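Local coordinates for protein Sodium/sialic acid symporter SiaT (Proteus mirabilis, PDB 5NV9) that couples the inward sodium gradient to the uptake of N-acetylneuraminic acid across the bacterial inner membrane, carrying two sodium ions with each sialic acid, at residues I9-A12 and V13-G16; P317-I320 and V321-P325; A446-A449 and A450-S454; G465-S468 and V469-G473. All coordinates share one frame; numbering follows the deposited sequence.

Contact 1 of 4, residues I9-A12 and V13-G16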
loop_
_atom_site.group_PDB
_atom_site.type_symbol
_atom_site.label_atom_id
_atom_site.label_comp_id
_atom_site.label_asym_id
_atom_site.label_seq_id
_atom_site.Cartn_x
_atom_site.Cartn_y
_atom_site.Cartn_z
ATOM N N ILE A 9 2.141 23.790 20.819
ATOM C CA ILE A 9 3.159 23.863 19.762
ATOM C C ILE A 9 3.122 22.575 18.901
ATOM O O ILE A 9 3.075 22.673 17.690
ATOM C CB ILE A 9 4.580 24.067 20.293
ATOM C CG1 ILE A 9 4.762 25.487 20.873
ATOM C CG2 ILE A 9 5.595 23.952 19.160
ATOM C CD1 ILE A 9 6.143 25.746 21.447
ATOM N N ASN A 10 3.131 21.409 19.526
ATOM C CA ASN A 10 3.022 20.148 18.779
ATOM C C ASN A 10 1.738 20.093 17.880
ATOM O O ASN A 10 1.801 19.765 16.652
ATOM C CB ASN A 10 3.078 18.963 19.753
ATOM C CG ASN A 10 4.468 18.709 20.267
ATOM O OD1 ASN A 10 5.415 18.959 19.569
ATOM N ND2 ASN A 10 4.596 18.190 21.466
ATOM N N TYR A 11 0.596 20.473 18.466
ATOM C CA TYR A 11 -0.609 20.632 17.705
ATOM C C TYR A 11 -0.503 21.572 16.536
ATOM O O TYR A 11 -1.085 21.299 15.482
ATOM C CB TYR A 11 -1.846 20.993 18.608
ATOM C CG TYR A 11 -2.587 19.759 19.084
ATOM C CD1 TYR A 11 -3.208 18.941 18.173
ATOM C CD2 TYR A 11 -2.641 19.396 20.421
ATOM C CE1 TYR A 11 -3.869 17.794 18.562
ATOM C CE2 TYR A 11 -3.300 18.239 20.828
ATOM C CZ TYR A 11 -3.916 17.449 19.880
ATOM O OH TYR A 11 -4.598 16.283 20.190
ATOM N N ALA A 12 0.155 22.722 16.709
ATOM C CA ALA A 12 0.164 23.706 15.665
ATOM C C ALA A 12 0.955 23.181 14.475
ATOM O O ALA A 12 0.668 23.543 13.343
ATOM C CB ALA A 12 0.753 25.023 16.168
ATOM N N VAL A 13 1.982 22.362 14.739
ATOM C CA VAL A 13 2.741 21.729 13.668
ATOM C C VAL A 13 1.843 20.762 12.911
ATOM O O VAL A 13 1.793 20.780 11.672
ATOM C CB VAL A 13 3.943 20.957 14.208
ATOM C CG1 VAL A 13 4.601 20.182 13.089
ATOM C CG2 VAL A 13 4.936 21.909 14.836
ATOM N N LEU A 14 1.088 19.972 13.658
ATOM C CA LEU A 14 0.168 19.016 13.050
ATOM C C LEU A 14 -0.878 19.729 12.166
ATOM O O LEU A 14 -1.111 19.306 11.022
ATOM C CB LEU A 14 -0.540 18.185 14.101
ATOM C CG LEU A 14 -1.636 17.260 13.520
ATOM C CD1 LEU A 14 -1.015 16.286 12.522
ATOM C CD2 LEU A 14 -2.339 16.522 14.660
ATOM N N PHE A 15 -1.457 20.813 12.674
ATOM C CA PHE A 15 -2.499 21.541 11.931
ATOM C C PHE A 15 -1.974 22.372 10.790
ATOM O O PHE A 15 -2.679 22.599 9.818
ATOM C CB PHE A 15 -3.367 22.361 12.868
ATOM C CG PHE A 15 -4.429 21.549 13.537
ATOM C CD1 PHE A 15 -4.138 20.759 14.620
ATOM C CD2 PHE A 15 -5.717 21.537 13.038
ATOM C CE1 PHE A 15 -5.117 19.999 15.230
ATOM C CE2 PHE A 15 -6.702 20.780 13.635
ATOM C CZ PHE A 15 -6.400 20.007 14.735
ATOM N N GLY A 16 -0.732 22.815 10.886
ATOM C CA GLY A 16 -0.047 23.365 9.728
ATOM C C GLY A 16 0.110 22.348 8.595
ATOM O O GLY A 16 -0.120 22.665 7.408
#
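Y11 and F15, one helical turn apart on helix 8-29, carry the side-chain part of this contact. Their side chains run side by side and point the same way, with CD1 of Y11 3.7 Å from CE1 of F15. The approach is ring carbon to ring carbon and purely apolar. F15 takes chi1 -81°, which sets CG next to its own backbone N and brings the ring back over the preceding turn; O of Y11 then lies at the F15 ring edge, in the ring plane, 3.2 Å from CD1 of F15. L14 adds a looser touch, its CD2 4.4 Å from CD1 of Y11.

The backbone bonds are those of an unbroken alpha-helix. N of V13 reaches O of I9 at 3.2 Å and N of L14 reaches O of N10 at 3.1 Å. The next two are shorter: N of F15 to O of Y11 and N of G16 to O of A12, both 2.9 Å.

The polar side-chain ends look elsewhere. Y11 OH bonds to the carbonyl of M151, and the Y11 ring meets F6 edge to face. N10 gives ND2 to the carbonyl of F6 and takes the backbone NH of G327 on OD1. The touches between turns are thus apolar, while the polar ends tie the start of this transmembrane helix locally to F6 and, through M151 and G327, to chain distant in sequence.

Contact 2 of 4, residues P317-I320 and V321-P325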
loop_
_atom_site.group_PDB
_atom_site.type_symbol
_atom_site.label_atom_id
_atom_site.label_comp_id
_atom_site.label_asym_id
_atom_site.label_seq_id
_atom_site.Cartn_x
_atom_site.Cartn_y
_atom_site.Cartn_z
ATOM N N PRO A 317 5.503 4.833 19.240
ATOM C CA PRO A 317 4.799 6.061 19.630
ATOM C C PRO A 317 5.087 6.536 21.044
ATOM O O PRO A 317 5.051 7.744 21.304
ATOM C CB PRO A 317 3.317 5.693 19.530
ATOM C CG PRO A 317 3.234 4.295 18.994
ATOM C CD PRO A 317 4.610 3.844 18.611
ATOM N N LEU A 318 5.289 5.588 21.957
ATOM C CA LEU A 318 5.704 5.897 23.308
ATOM C C LEU A 318 6.972 6.683 23.333
ATOM O O LEU A 318 7.017 7.733 23.997
ATOM C CB LEU A 318 5.913 4.619 24.123
ATOM C CG LEU A 318 6.293 4.969 25.577
ATOM C CD1 LEU A 318 5.075 5.555 26.273
ATOM C CD2 LEU A 318 6.842 3.770 26.327
ATOM N N PHE A 319 8.008 6.189 22.647
ATOM C CA PHE A 319 9.253 6.948 22.504
ATOM C C PHE A 319 9.075 8.345 21.902
ATOM O O PHE A 319 9.645 9.315 22.401
ATOM C CB PHE A 319 10.286 6.193 21.691
ATOM C CG PHE A 319 11.614 6.887 21.592
ATOM C CD1 PHE A 319 11.855 7.841 20.613
ATOM C CD2 PHE A 319 12.637 6.598 22.475
ATOM C CE1 PHE A 319 13.084 8.488 20.533
ATOM C CE2 PHE A 319 13.883 7.243 22.393
ATOM C CZ PHE A 319 14.103 8.172 21.424
ATOM N N ILE A 320 8.276 8.460 20.863
ATOM C CA ILE A 320 8.076 9.753 20.245
ATOM C C ILE A 320 7.500 10.776 21.204
ATOM O O ILE A 320 7.985 11.891 21.291
ATOM C CB ILE A 320 7.156 9.684 19.027
ATOM C CG1 ILE A 320 7.851 8.871 17.910
ATOM C CG2 ILE A 320 6.770 11.098 18.571
ATOM C CD1 ILE A 320 6.855 8.214 16.958
ATOM N N VAL A 321 6.462 10.383 21.912
ATOM C CA VAL A 321 5.742 11.331 22.709
ATOM C C VAL A 321 6.446 11.598 24.038
ATOM O O VAL A 321 6.278 12.705 24.607
ATOM C CB VAL A 321 4.311 10.854 22.901
ATOM C CG1 VAL A 321 3.585 11.680 23.919
ATOM C CG2 VAL A 321 3.588 10.951 21.554
ATOM N N THR A 322 7.236 10.641 24.518
ATOM C CA THR A 322 7.881 10.800 25.810
ATOM C C THR A 322 9.288 11.293 25.657
ATOM O O THR A 322 9.782 11.907 26.574
ATOM C CB THR A 322 7.893 9.499 26.672
ATOM O OG1 THR A 322 8.575 8.425 25.988
ATOM C CG2 THR A 322 6.498 9.067 27.004
ATOM N N GLU A 323 9.966 11.028 24.539
ATOM C CA GLU A 323 11.406 11.382 24.448
ATOM C C GLU A 323 11.823 12.394 23.396
ATOM O O GLU A 323 13.012 12.725 23.318
ATOM C CB GLU A 323 12.277 10.155 24.158
ATOM C CG GLU A 323 12.134 8.984 25.124
ATOM C CD GLU A 323 12.567 9.243 26.536
ATOM O OE1 GLU A 323 13.328 10.206 26.786
ATOM O OE2 GLU A 323 12.170 8.428 27.399
HETATM N N MSE A 324 10.930 12.787 22.507
HETATM C CA MSE A 324 11.327 13.714 21.458
HETATM C C MSE A 324 10.897 15.084 21.868
HETATM O O MSE A 324 9.847 15.274 22.556
HETATM C CB MSE A 324 10.829 13.315 20.032
HETATM C CG MSE A 324 11.812 12.300 19.491
HETATM SE SE MSE A 324 10.968 11.363 18.015
HETATM C CE MSE A 324 12.277 12.066 16.721
ATOM N N PRO A 325 11.673 16.086 21.454
ATOM C CA PRO A 325 11.365 17.431 22.010
ATOM C C PRO A 325 10.187 18.068 21.364
ATOM O O PRO A 325 9.771 17.681 20.247
ATOM C CB PRO A 325 12.634 18.237 21.738
ATOM C CG PRO A 325 13.369 17.504 20.664
ATOM C CD PRO A 325 12.913 16.062 20.657
#
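F319 and E323 meet on the last turn of helix 315-323, where i to i+4 backbone bonds run from V321 N to P317 O through E323 N to F319 O (2.8 Å) and fade to a weak one, M324 N to I320 O at 3.3 Å, as M324 leaves the helix. The E323 side chain lies over one face of the F319 ring: CB sits 3.8 Å from the ring centroid and 11° off its normal, a CH-pi contact, and CG follows over the rim at 3.6 Å from CD2 of F319. With CG anti to the backbone N (chi1 -176°), the F319 ring comes beneath E323, the two side chains crossing at about a right angle.

T322 turns its hydroxyl back on the helix, OG1 giving a 2.6 Å bond to O of L318. That oxygen also accepts T322 N, from the opposite face of the carbonyl plane, so one residue grips it twice. M324, a selenomethionine, brings SE to 4.0 Å from CG1 of I320.

Y298 meets the F319 ring edge to face, and K203 NZ bonds to the carbonyl of E323. This is the C-terminal end of a short periplasmic helix, closed by a threonine side chain bonded back to the i-4 carbonyl, just before the sodium-binding transmembrane helix 328-361 of the LeuT fold.

Contact 3 of 4, residues A446-A449 and A450-S454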
loop_
_atom_site.group_PDB
_atom_site.type_symbol
_atom_site.label_atom_id
_atom_site.label_comp_id
_atom_site.label_asym_id
_atom_site.label_seq_id
_atom_site.Cartn_x
_atom_site.Cartn_y
_atom_site.Cartn_z
ATOM N N ALA A 446 -8.680 -23.117 -3.878
ATOM C CA ALA A 446 -7.416 -23.464 -3.308
ATOM C C ALA A 446 -7.076 -22.528 -2.159
ATOM O O ALA A 446 -6.598 -23.013 -1.127
ATOM C CB ALA A 446 -6.312 -23.424 -4.353
ATOM N N VAL A 447 -7.327 -21.230 -2.350
ATOM C CA VAL A 447 -7.046 -20.250 -1.307
ATOM C C VAL A 447 -7.971 -20.404 -0.110
ATOM O O VAL A 447 -7.502 -20.231 1.025
ATOM C CB VAL A 447 -6.998 -18.756 -1.790
ATOM C CG1 VAL A 447 -6.046 -18.646 -2.958
ATOM C CG2 VAL A 447 -8.355 -18.186 -2.192
ATOM N N LEU A 448 -9.250 -20.712 -0.332
ATOM C CA LEU A 448 -10.184 -20.894 0.802
ATOM C C LEU A 448 -9.740 -22.147 1.584
ATOM O O LEU A 448 -9.717 -22.136 2.821
ATOM C CB LEU A 448 -11.646 -21.081 0.352
ATOM C CG LEU A 448 -12.324 -19.938 -0.372
ATOM C CD1 LEU A 448 -13.603 -20.472 -1.028
ATOM C CD2 LEU A 448 -12.567 -18.780 0.613
ATOM N N ALA A 449 -9.404 -23.229 0.862
ATOM C CA ALA A 449 -8.768 -24.420 1.513
ATOM C C ALA A 449 -7.536 -24.053 2.379
ATOM O O ALA A 449 -7.439 -24.506 3.556
ATOM C CB ALA A 449 -8.379 -25.453 0.480
ATOM N N ALA A 450 -6.612 -23.249 1.819
ATOM C CA ALA A 450 -5.362 -22.830 2.525
ATOM C C ALA A 450 -5.664 -22.084 3.808
ATOM O O ALA A 450 -5.116 -22.407 4.861
ATOM C CB ALA A 450 -4.484 -21.940 1.650
ATOM N N ARG A 451 -6.574 -21.122 3.695
ATOM C CA ARG A 451 -6.835 -20.162 4.729
ATOM C C ARG A 451 -7.681 -20.770 5.811
ATOM O O ARG A 451 -7.371 -20.568 6.977
ATOM C CB ARG A 451 -7.549 -18.924 4.170
ATOM C CG ARG A 451 -8.193 -18.010 5.194
ATOM C CD ARG A 451 -7.129 -17.307 6.022
ATOM N NE ARG A 451 -7.804 -16.489 6.995
ATOM C CZ ARG A 451 -8.351 -16.943 8.116
ATOM N NH1 ARG A 451 -8.238 -18.226 8.459
ATOM N NH2 ARG A 451 -9.001 -16.102 8.917
ATOM N N TYR A 452 -8.733 -21.518 5.430
ATOM C CA TYR A 452 -9.722 -21.999 6.389
ATOM C C TYR A 452 -9.603 -23.488 6.743
ATOM O O TYR A 452 -10.117 -23.922 7.776
ATOM C CB TYR A 452 -11.131 -21.666 5.915
ATOM C CG TYR A 452 -11.398 -20.207 5.743
ATOM C CD1 TYR A 452 -11.354 -19.317 6.837
ATOM C CD2 TYR A 452 -11.688 -19.675 4.488
ATOM C CE1 TYR A 452 -11.551 -17.932 6.658
ATOM C CE2 TYR A 452 -11.928 -18.299 4.310
ATOM C CZ TYR A 452 -11.867 -17.430 5.403
ATOM O OH TYR A 452 -12.083 -16.060 5.222
ATOM N N GLY A 453 -8.885 -24.272 5.951
ATOM C CA GLY A 453 -8.761 -25.710 6.254
ATOM C C GLY A 453 -7.318 -26.145 6.421
ATOM O O GLY A 453 -6.970 -27.304 6.222
ATOM N N SER A 454 -6.427 -25.222 6.697
ATOM C CA SER A 454 -5.045 -25.655 6.945
ATOM C C SER A 454 -4.355 -24.706 7.902
ATOM O O SER A 454 -4.877 -23.626 8.226
ATOM C CB SER A 454 -4.251 -25.734 5.644
ATOM O OG SER A 454 -3.740 -24.465 5.274
#
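L448 lays its CD2 against the Y452 ring in the ring plane, 3.8 Å from CE2 of Y452, the one apolar side-chain touch between these two turns. The hydrogen bonds between A446-A449 and A450-S454 are all backbone ones. A450 N bonds to O of A446 and R451 N to O of V447, both at 3.0 Å, and Y452 N gives its hydrogen to O of L448 at 2.9 Å. The last bond, G453 N to O of A449, is short at 2.8 Å but bent to 139°, and its donor stands above the carbonyl plane where G453 leaves helical backbone angles.

Beyond that point a side chain takes over. S454 OG bonds to O of A450 at 2.5 Å, in the carbonyl plane and on a lone pair, and is also hydrogen-bonded to L456 N. Its chi1 of 83° holds OG between the backbone N and the carbonyl carbon, turned back to the helix end. Chi1 of 165° sets R451 CG over one face of the Y452 ring, and the bend at chi2 brings the guanidinium centre under CE1 of Y452.

A446, A450 and R451 pack against helix 459-475 through I464, S468 and Y461; L448, R451 and Y452 also rest on S409 and L410 of helix 405-412.

Contact 4 of 4, residues G465-S468 and V469-G473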
loop_
_atom_site.group_PDB
_atom_site.type_symbol
_atom_site.label_atom_id
_atom_site.label_comp_id
_atom_site.label_asym_id
_atom_site.label_seq_id
_atom_site.Cartn_x
_atom_site.Cartn_y
_atom_site.Cartn_z
ATOM N N GLY A 465 -2.740 -18.718 -4.656
ATOM C CA GLY A 465 -3.716 -18.033 -5.464
ATOM C C GLY A 465 -3.173 -17.731 -6.853
ATOM O O GLY A 465 -3.809 -18.046 -7.854
ATOM N N SER A 466 -1.989 -17.141 -6.904
ATOM C CA SER A 466 -1.364 -16.797 -8.174
ATOM C C SER A 466 -1.075 -18.012 -9.022
ATOM O O SER A 466 -1.478 -18.063 -10.178
ATOM C CB SER A 466 -0.065 -16.005 -7.953
ATOM O OG SER A 466 -0.400 -14.661 -7.626
HETATM N N MSE A 467 -0.344 -18.959 -8.456
HETATM C CA MSE A 467 0.132 -20.118 -9.244
HETATM C C MSE A 467 -1.015 -21.045 -9.677
HETATM O O MSE A 467 -0.887 -21.751 -10.668
HETATM C CB MSE A 467 1.241 -20.849 -8.517
HETATM C CG MSE A 467 2.518 -20.019 -8.429
HETATM SE SE MSE A 467 3.109 -19.334 -10.205
HETATM C CE MSE A 467 3.124 -21.074 -11.130
ATOM N N SER A 468 -2.138 -21.032 -8.948
ATOM C CA SER A 468 -3.313 -21.801 -9.310
ATOM C C SER A 468 -3.938 -21.275 -10.635
ATOM O O SER A 468 -4.377 -22.041 -11.499
ATOM C CB SER A 468 -4.387 -21.714 -8.220
ATOM O OG SER A 468 -4.144 -22.534 -7.088
ATOM N N VAL A 469 -4.028 -19.945 -10.778
ATOM C CA VAL A 469 -4.502 -19.349 -11.996
ATOM C C VAL A 469 -3.543 -19.709 -13.152
ATOM O O VAL A 469 -3.987 -20.137 -14.245
ATOM C CB VAL A 469 -4.712 -17.797 -11.849
ATOM C CG1 VAL A 469 -5.172 -17.211 -13.165
ATOM C CG2 VAL A 469 -5.792 -17.483 -10.829
ATOM N N VAL A 470 -2.240 -19.551 -12.925
ATOM C CA VAL A 470 -1.241 -19.796 -13.956
ATOM C C VAL A 470 -1.307 -21.254 -14.424
ATOM O O VAL A 470 -1.382 -21.548 -15.638
ATOM C CB VAL A 470 0.182 -19.389 -13.522
ATOM C CG1 VAL A 470 1.246 -19.844 -14.529
ATOM C CG2 VAL A 470 0.310 -17.881 -13.392
ATOM N N ILE A 471 -1.278 -22.177 -13.486
ATOM C CA ILE A 471 -1.256 -23.578 -13.838
ATOM C C ILE A 471 -2.600 -24.036 -14.462
ATOM O O ILE A 471 -2.612 -24.573 -15.561
ATOM C CB ILE A 471 -0.803 -24.442 -12.636
ATOM C CG1 ILE A 471 0.642 -24.097 -12.246
ATOM C CG2 ILE A 471 -0.908 -25.908 -12.961
ATOM C CD1 ILE A 471 0.971 -24.575 -10.834
ATOM N N ALA A 472 -3.738 -23.788 -13.811
ATOM C CA ALA A 472 -4.981 -24.239 -14.367
ATOM C C ALA A 472 -5.219 -23.521 -15.682
ATOM O O ALA A 472 -5.722 -24.119 -16.640
ATOM C CB ALA A 472 -6.141 -24.025 -13.393
ATOM N N GLY A 473 -4.820 -22.263 -15.797
ATOM C CA GLY A 473 -5.129 -21.527 -17.041
ATOM C C GLY A 473 -4.191 -21.888 -18.175
ATOM O O GLY A 473 -4.469 -21.615 -19.328
#
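M467, a selenomethionine, folds its side chain forward over the next turn of helix 459-475, and its terminal methyl touches both V470 and I471. From CB the chain sets out away from V469-G473: chi1 of -68° puts CG beside the backbone N, and neither CB nor CG meets that segment. Bends at chi2 and chi3 (-52° and -53°) then curl SE and CE round. CE ends 4.1 Å from CG1 of V470, where the two side chains run alongside each other, and equally 4.1 Å from CG1 of I471, whose side chain it meets at a slant. I471 comes back toward the same residue from the other end: its CG1 is 3.2 Å from O of M467 and its CD1 3.4 Å, so the start of the hydrocarbon arm abuts the carbonyl oxygen that already takes I471 N at 2.9 Å.

The other backbone bonds are regular, V470 N to O of S466 at 3.2 Å and A472 N to O of S468 at 3.0 Å, except for a weak V469 N to O of G465 at 3.5 Å. The G465 carbonyl also receives S443 OG. The two serine hydroxyls are held elsewhere, S468 OG by the carbonyl of I464 and S466 OG by that of G416.

Around the turn, S468 and A472 pack on helix 433-452 at S443, A446 and V442, while V469 and V470 meet helix 415-427 through P417, L421 and M423. M467 and S466 face F245 of helix 236-253.

In the fold
All four contacts are local, within single helices, and each lies well out from the chain's centre. Contacts 1 and 2, their centres about 16 Å apart, do not touch, but both pack on the sodium-binding helix 328-361. Contacts 3 and 4 sit on successive helices that touch directly, A446 and V447 meeting S468 and G465; contact 1 is on the opposite side of the chain's centre from both. Contact 4 has the most buried residues, contact 1 the fewest along with contact 3. Contact 1 opens a helix and contact 4 lies within one, their side-chain touches apolar; in contacts 2 and 3 a hydroxyl near the helix end, T322 or S454, bonds to a nearby carbonyl.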